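Local coordinates for Lmo2470 protein (Listeria monocytogenes EGD-e, PDB 5HL3), which binds calcium and, as a leucine-rich-repeat internalin of Listeria, interacts with host afadin and facilitates crossing of the basement membrane, at residues Leu51-Ser56 with Thr75-Met80; Met80-Lys85 with Leu101-Pro106. All coordinates share one frame; numbering follows the deposited sequence.

Contact 1 of 2, residues Leu51-Ser56 with Thr75-Met80; sequences LGFETS and TDVSIM
Leu51, Gly52 and Phe53 pair with Val77, Ser78 and Ile79 as neighbouring parallel strands, whose axes run 4.7 Å apart at their closest. The backbone bonds follow the parallel pattern, in which alternate residues of the first strand use both N and O. Leu51 N donates to Asp76 O at 2.9 Å, its O accepts from Ser78 N, Phe53 N donates to Ser78 O, and Phe53 O takes Met80 N, extending the ladder one residue past the second strand. Between these bonds Gly52 CA approaches Ser78 O at 3.3 Å, a CA-H...O contact.

Apolar packing fills the face carrying Leu51, Phe53, Val77 and Ile79. With CG of Phe53 anti to its carbonyl carbon (chi1 -62°), the ring reaches back along the second strand: Val77 CG1 meets its edge, 4.3 Å from CE2, and Ile79 CG1 lies 4.2 Å from CD2. Branched Val77 and Ile79 suit an extended backbone, and helix 21-30 packs against Leu51 and Phe53.

The polar side chains of the pair, Ser78 and Asp76, are on the other face. In one of their two modelled conformers, Ser78 OG donates to the syn lone pair of Asp76 OD2 at 2.7 Å, and Asp76 OD1 is hydrogen-bonded to Thr100 OG1.

This is the start of an internalin's parallel leucine-rich-repeat sheet, where strand 50-53 is outermost and adjoins the helical N-terminal cap.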
ATOM      1  N   LEU A  51      24.777   0.112  11.302  1.00 11.92           N
ATOM      2  CA  LEU A  51      25.050   1.528  11.334  1.00 11.70           C
ATOM      3  C   LEU A  51      23.731   2.274  11.437  1.00 11.80           C
ATOM      4  O   LEU A  51      22.814   2.057  10.623  1.00 11.91           O
ATOM      5  CB  LEU A  51      25.761   1.998  10.073  1.00 11.54           C
ATOM      6  CG  LEU A  51      27.127   1.376   9.801  1.00 11.48           C
ATOM      7  CD1 LEU A  51      27.593   1.763   8.429  1.00 11.46           C
ATOM      8  CD2 LEU A  51      28.125   1.757  10.872  1.00 11.38           C
ATOM      9  N   GLY A  52      23.641   3.159  12.418  1.00 11.84           N
ATOM     10  CA  GLY A  52      22.493   4.055  12.570  1.00 11.97           C
ATOM     11  C   GLY A  52      22.897   5.488  12.284  1.00 11.86           C
ATOM     12  O   GLY A  52      24.007   5.905  12.621  1.00 11.78           O
ATOM     13  N   PHE A  53      21.984   6.258  11.689  1.00 11.94           N
ATOM     14  CA  PHE A  53      22.207   7.671  11.400  1.00 11.97           C
ATOM     15  C   PHE A  53      21.036   8.488  11.889  1.00 12.23           C
ATOM     16  O   PHE A  53      19.883   8.081  11.751  1.00 12.35           O
ATOM     17  CB  PHE A  53      22.488   7.891   9.905  1.00 11.88           C
ATOM     18  CG  PHE A  53      23.730   7.185   9.458  1.00 11.70           C
ATOM     19  CD1 PHE A  53      24.970   7.676   9.801  1.00 11.64           C
ATOM     20  CD2 PHE A  53      23.673   5.953   8.821  1.00 11.65           C
ATOM     21  CE1 PHE A  53      26.142   6.979   9.492  1.00 11.50           C
ATOM     22  CE2 PHE A  53      24.846   5.255   8.517  1.00 11.54           C
ATOM     23  CZ  PHE A  53      26.072   5.774   8.862  1.00 11.45           C
ATOM     24  N   GLU A  54      21.330   9.618  12.498  1.00 12.39           N
ATOM     25  CA  GLU A  54      20.267  10.454  13.089  1.00 12.74           C
ATOM     26  C   GLU A  54      20.539  11.940  13.065  1.00 12.97           C
ATOM     27  O   GLU A  54      19.671  12.714  13.445  1.00 13.31           O
ATOM     28  CB  GLU A  54      20.012  10.006  14.522  1.00 12.97           C
ATOM     29  CG  GLU A  54      21.215  10.250  15.422  1.00 13.29           C
ATOM     30  CD  GLU A  54      20.991   9.977  16.905  1.00 14.06           C
ATOM     31  OE1 GLU A  54      19.945   9.384  17.251  1.00 14.68           O
ATOM     32  OE2 GLU A  54      21.906  10.363  17.677  1.00 15.22           O
ATOM     33  N   THR A  55      21.699  12.369  12.588  1.00 12.86           N
ATOM     34  CA  THR A  55      22.038  13.813  12.569  1.00 13.19           C
ATOM     35  C   THR A  55      21.626  14.362  11.208  1.00 13.25           C
ATOM     36  O   THR A  55      22.137  13.941  10.154  1.00 13.03           O
ATOM     37  CB  THR A  55      23.515  14.049  12.907  1.00 13.19           C
ATOM     38  OG1 THR A  55      23.746  13.551  14.237  1.00 13.24           O
ATOM     39  CG2 THR A  55      23.855  15.527  12.918  1.00 13.65           C
ATOM     40  N   SER A  56      20.726  15.342  11.249  1.00 13.63           N
ATOM     41  CA  SER A  56      20.064  15.825  10.019  1.00 13.78           C
ATOM     42  C   SER A  56      20.874  16.773   9.145  1.00 14.03           C
ATOM     43  O   SER A  56      20.385  17.182   8.090  1.00 14.24           O
ATOM     44  CB  SER A  56      18.694  16.402  10.356  1.00 14.13           C
ATOM     45  OG  SER A  56      17.804  15.354  10.720  1.00 13.93           O
ATOM     46  N   THR A  75      25.548  -5.441   8.414  1.00 13.15           N
ATOM     47  CA  THR A  75      24.434  -5.988   7.626  1.00 13.57           C
ATOM     48  C   THR A  75      23.190  -5.101   7.607  1.00 13.47           C
ATOM     49  O   THR A  75      22.273  -5.379   6.860  1.00 13.80           O
ATOM     50  CB  THR A  75      24.015  -7.371   8.153  1.00 14.12           C
ATOM     51  OG1 THR A  75      23.564  -7.253   9.523  1.00 14.11           O
ATOM     52  CG2 THR A  75      25.165  -8.372   8.064  1.00 14.35           C
ATOM     53  N   ASP A  76      23.155  -4.061   8.436  0.70 13.09           N
ATOM     54  CA  ASP A  76      21.992  -3.161   8.521  0.70 13.04           C
ATOM     55  C   ASP A  76      22.404  -1.716   8.503  0.70 12.60           C
ATOM     56  O   ASP A  76      23.402  -1.330   9.147  0.70 12.33           O
ATOM     57  CB  ASP A  76      21.209  -3.369   9.819  0.70 13.24           C
ATOM     58  CG  ASP A  76      19.996  -2.392   9.926  0.70 13.43           C
ATOM     59  OD1 ASP A  76      19.017  -2.578   9.195  0.70 14.14           O
ATOM     60  OD2 ASP A  76      20.058  -1.366  10.650  0.70 13.75           O
ATOM     61  N   VAL A  77      21.640  -0.908   7.776  1.00 12.59           N
ATOM     62  CA  VAL A  77      21.788   0.548   7.780  1.00 12.30           C
ATOM     63  C   VAL A  77      20.405   1.107   8.096  1.00 12.43           C
ATOM     64  O   VAL A  77      19.449   0.800   7.402  1.00 12.69           O
ATOM     65  CB  VAL A  77      22.336   1.131   6.467  1.00 12.25           C
ATOM     66  CG1 VAL A  77      22.176   2.651   6.425  1.00 12.10           C
ATOM     67  CG2 VAL A  77      23.815   0.781   6.323  1.00 12.12           C
ATOM     68  N   SER A  78      20.312   1.895   9.160  0.50 12.31           N
ATOM     69  CA  SER A  78      19.060   2.518   9.550  0.50 12.47           C
ATOM     70  C   SER A  78      19.264   4.015   9.653  0.50 12.31           C
ATOM     71  O   SER A  78      20.134   4.489  10.363  0.50 12.15           O
ATOM     72  CB  SER A  78      18.553   1.925  10.861  0.50 12.71           C
ATOM     73  OG  SER A  78      18.154   0.578  10.678  0.50 13.00           O
ATOM     74  N   ILE A  79      18.462   4.754   8.913  1.00 12.41           N
ATOM     75  CA  ILE A  79      18.509   6.229   8.895  1.00 12.37           C
ATOM     76  C   ILE A  79      17.237   6.677   9.613  1.00 12.62           C
ATOM     77  O   ILE A  79      16.141   6.721   9.023  1.00 12.84           O
ATOM     78  CB  ILE A  79      18.652   6.762   7.461  1.00 12.40           C
ATOM     79  CG1 ILE A  79      19.956   6.200   6.863  1.00 12.23           C
ATOM     80  CG2 ILE A  79      18.709   8.291   7.477  1.00 12.46           C
ATOM     81  CD1 ILE A  79      20.029   6.099   5.402  1.00 12.39           C
HETATM   82  N   MSE A  80      17.382   6.983  10.897  1.00 12.67           N
HETATM   83  CA  MSE A  80      16.239   7.275  11.751  1.00 13.61           C
HETATM   84  C   MSE A  80      15.773   8.691  11.697  1.00 13.23           C
HETATM   85  O   MSE A  80      14.618   8.951  11.980  1.00 13.48           O
HETATM   86  CB  MSE A  80      16.612   6.946  13.202  1.00 15.24           C
HETATM   87  CG  MSE A  80      16.966   5.461  13.354  1.00 17.18           C
HETATM   88 SE   MSE A  80      15.477   4.229  12.952  1.00 25.05          SE
HETATM   89  CE  MSE A  80      14.437   4.735  14.521  1.00 25.71           C
TER

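Contact 2 of 2, residues Met80-Lys85 with Leu101-Pro106; sequences MEFGAK and LFFADP. With CA (calcium ion), chain B; CA (calcium ion), chain D.
Met80 and Ala104 stand where the two segments leave the parallel sheet, their CA atoms 5.0 Å apart. Beyond them the backbones diverge as irregular loops, and side chains make most of the contact; Ala104 CB, small enough to fit close to the main chain, sits 3.4 Å from Met80 O.

Phe82 carries the buried part. Its chi1 of 59° sets CG between the backbone N and the carbonyl carbon, and the ring reaches toward Phe103 in a T-shaped stack: the edge of Phe103 meets the face of Phe82, with centroids 5.3 Å apart and planes at 72°. Ala104 O lies at the edge of the Phe82 ring, 3.8 Å from CE1, and Pro106 CG lies 4.1 Å from CZ. On the more exposed side, selenomethionine Met80 bends at chi2 and chi3 to bring SE 3.8 Å from Phe102 CE1, an oblique Met-aromatic contact.

The acidic residues point outward to calcium ions. Both carboxylate oxygens of Glu81 bind one; Asp105 OD1 (2.3 Å) and Pro106 O bind another, with Gly108 O and four waters.

Leu114 of strand 113-114 touches both Phe82 and Phe103, and Phe103 also packs on Ile79 of strand 76-79.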
HETATM    1  N   MSE A  80      17.382   6.983  10.897  1.00 12.67           N
HETATM    2  CA  MSE A  80      16.239   7.275  11.751  1.00 13.61           C
HETATM    3  C   MSE A  80      15.773   8.691  11.697  1.00 13.23           C
HETATM    4  O   MSE A  80      14.618   8.951  11.980  1.00 13.48           O
HETATM    5  CB  MSE A  80      16.612   6.946  13.202  1.00 15.24           C
HETATM    6  CG  MSE A  80      16.966   5.461  13.354  1.00 17.18           C
HETATM    7 SE   MSE A  80      15.477   4.229  12.952  1.00 25.05          SE
HETATM    8  CE  MSE A  80      14.437   4.735  14.521  1.00 25.71           C
ATOM      9  N   GLU A  81      16.665   9.614  11.410  1.00 13.02           N
ATOM     10  CA  GLU A  81      16.324  11.022  11.246  1.00 13.25           C
ATOM     11  C   GLU A  81      17.238  11.548  10.181  1.00 13.09           C
ATOM     12  O   GLU A  81      18.412  11.163  10.125  1.00 12.83           O
ATOM     13  CB  GLU A  81      16.586  11.833  12.537  1.00 13.49           C
ATOM     14  CG  GLU A  81      15.878  11.364  13.794  1.00 13.77           C
ATOM     15  CD  GLU A  81      16.433  12.067  15.019  1.00 14.05           C
ATOM     16  OE1 GLU A  81      16.472  13.318  15.036  1.00 14.30           O
ATOM     17  OE2 GLU A  81      16.892  11.411  15.964  1.00 14.09           O
ATOM     18  N   PHE A  82      16.721  12.403   9.300  1.00 13.30           N
ATOM     19  CA  PHE A  82      17.512  12.958   8.218  1.00 13.29           C
ATOM     20  C   PHE A  82      16.899  14.241   7.714  1.00 13.70           C
ATOM     21  O   PHE A  82      15.675  14.455   7.812  1.00 13.94           O
ATOM     22  CB  PHE A  82      17.699  11.911   7.082  1.00 13.11           C
ATOM     23  CG  PHE A  82      16.406  11.417   6.470  1.00 13.27           C
ATOM     24  CD1 PHE A  82      15.647  10.443   7.098  1.00 13.22           C
ATOM     25  CD2 PHE A  82      15.993  11.897   5.235  1.00 13.55           C
ATOM     26  CE1 PHE A  82      14.476   9.979   6.535  1.00 13.43           C
ATOM     27  CE2 PHE A  82      14.832  11.415   4.648  1.00 13.75           C
ATOM     28  CZ  PHE A  82      14.058  10.477   5.317  1.00 13.69           C
ATOM     29  N   GLY A  83      17.767  15.093   7.187  1.00 13.84           N
ATOM     30  CA  GLY A  83      17.365  16.374   6.641  1.00 14.33           C
ATOM     31  C   GLY A  83      17.069  16.363   5.155  1.00 14.52           C
ATOM     32  O   GLY A  83      17.255  15.364   4.458  1.00 14.29           O
ATOM     33  N   ALA A  84      16.723  17.549   4.659  1.00 15.04           N
ATOM     34  CA  ALA A  84      16.290  17.715   3.272  1.00 15.40           C
ATOM     35  C   ALA A  84      17.393  17.527   2.247  1.00 15.69           C
ATOM     36  O   ALA A  84      17.096  17.320   1.067  1.00 16.23           O
ATOM     37  CB  ALA A  84      15.643  19.084   3.094  1.00 16.03           C
ATOM     38  N   LYS A  85      18.647  17.594   2.682  1.00 15.68           N
ATOM     39  CA  LYS A  85      19.777  17.440   1.773  1.00 16.03           C
ATOM     40  C   LYS A  85      20.322  16.012   1.690  1.00 15.06           C
ATOM     41  O   LYS A  85      21.272  15.748   0.957  1.00 15.01           O
ATOM     42  CB  LYS A  85      20.885  18.446   2.103  1.00 17.20           C
ATOM     43  CG  LYS A  85      20.405  19.874   1.987  1.00 19.12           C
ATOM     44  CD  LYS A  85      21.518  20.859   2.266  1.00 21.11           C
ATOM     45  CE  LYS A  85      21.005  22.282   2.305  1.00 23.33           C
ATOM     46  NZ  LYS A  85      21.942  23.189   3.024  1.00 25.08           N
ATOM     47  N   LEU A 101      18.197  -2.071   4.475  1.00 11.68           N
ATOM     48  CA  LEU A 101      18.305  -0.609   4.349  1.00 11.68           C
ATOM     49  C   LEU A 101      16.980  -0.035   4.787  1.00 11.57           C
ATOM     50  O   LEU A 101      15.935  -0.385   4.210  1.00 11.47           O
ATOM     51  CB  LEU A 101      18.646  -0.227   2.920  1.00 11.71           C
ATOM     52  CG  LEU A 101      18.676   1.279   2.639  1.00 11.75           C
ATOM     53  CD1 LEU A 101      19.723   2.008   3.481  1.00 11.88           C
ATOM     54  CD2 LEU A 101      18.920   1.460   1.155  1.00 11.82           C
ATOM     55  N   PHE A 102      17.013   0.813   5.797  1.00 11.62           N
ATOM     56  CA  PHE A 102      15.795   1.409   6.384  1.00 11.57           C
ATOM     57  C   PHE A 102      15.908   2.911   6.495  1.00 11.65           C
ATOM     58  O   PHE A 102      16.848   3.410   7.120  1.00 11.78           O
ATOM     59  CB  PHE A 102      15.568   0.789   7.776  1.00 11.61           C
ATOM     60  CG  PHE A 102      14.361   1.321   8.510  1.00 11.61           C
ATOM     61  CD1 PHE A 102      14.465   2.413   9.335  1.00 11.73           C
ATOM     62  CD2 PHE A 102      13.116   0.692   8.401  1.00 11.52           C
ATOM     63  CE1 PHE A 102      13.365   2.902  10.020  1.00 11.77           C
ATOM     64  CE2 PHE A 102      12.018   1.194   9.090  1.00 11.55           C
ATOM     65  CZ  PHE A 102      12.152   2.308   9.876  1.00 11.68           C
ATOM     66  N   PHE A 103      14.944   3.619   5.914  1.00 11.61           N
ATOM     67  CA  PHE A 103      14.764   5.053   6.138  1.00 11.73           C
ATOM     68  C   PHE A 103      13.485   5.157   6.951  1.00 11.71           C
ATOM     69  O   PHE A 103      12.451   4.576   6.555  1.00 11.60           O
ATOM     70  CB  PHE A 103      14.556   5.845   4.852  1.00 11.76           C
ATOM     71  CG  PHE A 103      15.817   6.212   4.102  1.00 11.86           C
ATOM     72  CD1 PHE A 103      16.457   7.414   4.329  1.00 12.06           C
ATOM     73  CD2 PHE A 103      16.313   5.376   3.112  1.00 11.81           C
ATOM     74  CE1 PHE A 103      17.601   7.770   3.630  1.00 12.19           C
ATOM     75  CE2 PHE A 103      17.453   5.752   2.405  1.00 11.95           C
ATOM     76  CZ  PHE A 103      18.081   6.942   2.667  1.00 12.13           C
ATOM     77  N   ALA A 104      13.509   5.923   8.039  1.00 11.86           N
ATOM     78  CA  ALA A 104      12.322   6.152   8.827  1.00 11.90           C
ATOM     79  C   ALA A 104      11.278   6.941   8.066  1.00 11.91           C
ATOM     80  O   ALA A 104      11.577   7.626   7.098  1.00 11.95           O
ATOM     81  CB  ALA A 104      12.679   6.884  10.134  1.00 12.12           C
ATOM     82  N   ASP A 105      10.047   6.826   8.555  1.00 11.92           N
ATOM     83  CA  ASP A 105       8.904   7.630   8.123  1.00 11.98           C
ATOM     84  C   ASP A 105       8.916   8.855   9.063  1.00 12.25           C
ATOM     85  O   ASP A 105       8.593   8.728  10.237  1.00 12.35           O
ATOM     86  CB  ASP A 105       7.631   6.813   8.323  1.00 11.89           C
ATOM     87  CG  ASP A 105       6.383   7.541   7.905  1.00 11.98           C
ATOM     88  OD1 ASP A 105       6.417   8.756   7.603  1.00 12.14           O
ATOM     89  OD2 ASP A 105       5.333   6.824   7.938  1.00 12.79           O
ATOM     90  N   PRO A 106       9.360  10.010   8.580  1.00 12.40           N
ATOM     91  CA  PRO A 106       9.467  11.157   9.469  1.00 12.69           C
ATOM     92  C   PRO A 106       8.116  11.687   9.907  1.00 12.85           C
ATOM     93  O   PRO A 106       7.099  11.375   9.298  1.00 12.75           O
ATOM     94  CB  PRO A 106      10.202  12.217   8.614  1.00 12.83           C
ATOM     95  CG  PRO A 106      10.730  11.493   7.434  1.00 12.60           C
ATOM     96  CD  PRO A 106       9.818  10.343   7.209  1.00 12.36           C
TER
HETATM   97 CA    CA B 401       5.385  10.804   7.771  1.00 11.39          CA
HETATM   98 CA    CA D 403      17.468  13.301  17.457  1.00 12.02          CA
HETATM   99  O   HOH W   1       3.146   9.884   7.371  1.00 15.08           O
HETATM  100  O   HOH W   2       6.926  12.619   6.588  1.00 11.80           O
HETATM  101  O   HOH W   3       4.974  10.663   5.340  1.00 10.88           O
HETATM  102  O   HOH W   4       4.440  10.199   9.991  1.00 15.40           O
HETATM  103  O   HOH W   5      19.412  13.459  16.092  1.00 14.12           O

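How the contacts relate
From the N terminus, strand 50-53 leads through helix 60-63 to strand 76-79, and contact 1 closes this beta-alpha-beta crossover. Contact 2 then closes the following loop, between the exit of strand 76-79 and the end of strand 100-103. The two closures are in series, neither nested nor crossed, and Met80 belongs to both. Strand 76-79 is the middle partner: on its other edge Val77 O and Ile79 N probably hydrogen-bond to Phe102 N and O. The loops after the first two strands also touch, with Ser56 against Phe82 and Glu54 against Glu81. Together the contacts join the first three strands of the repeat sheet and the turns following them.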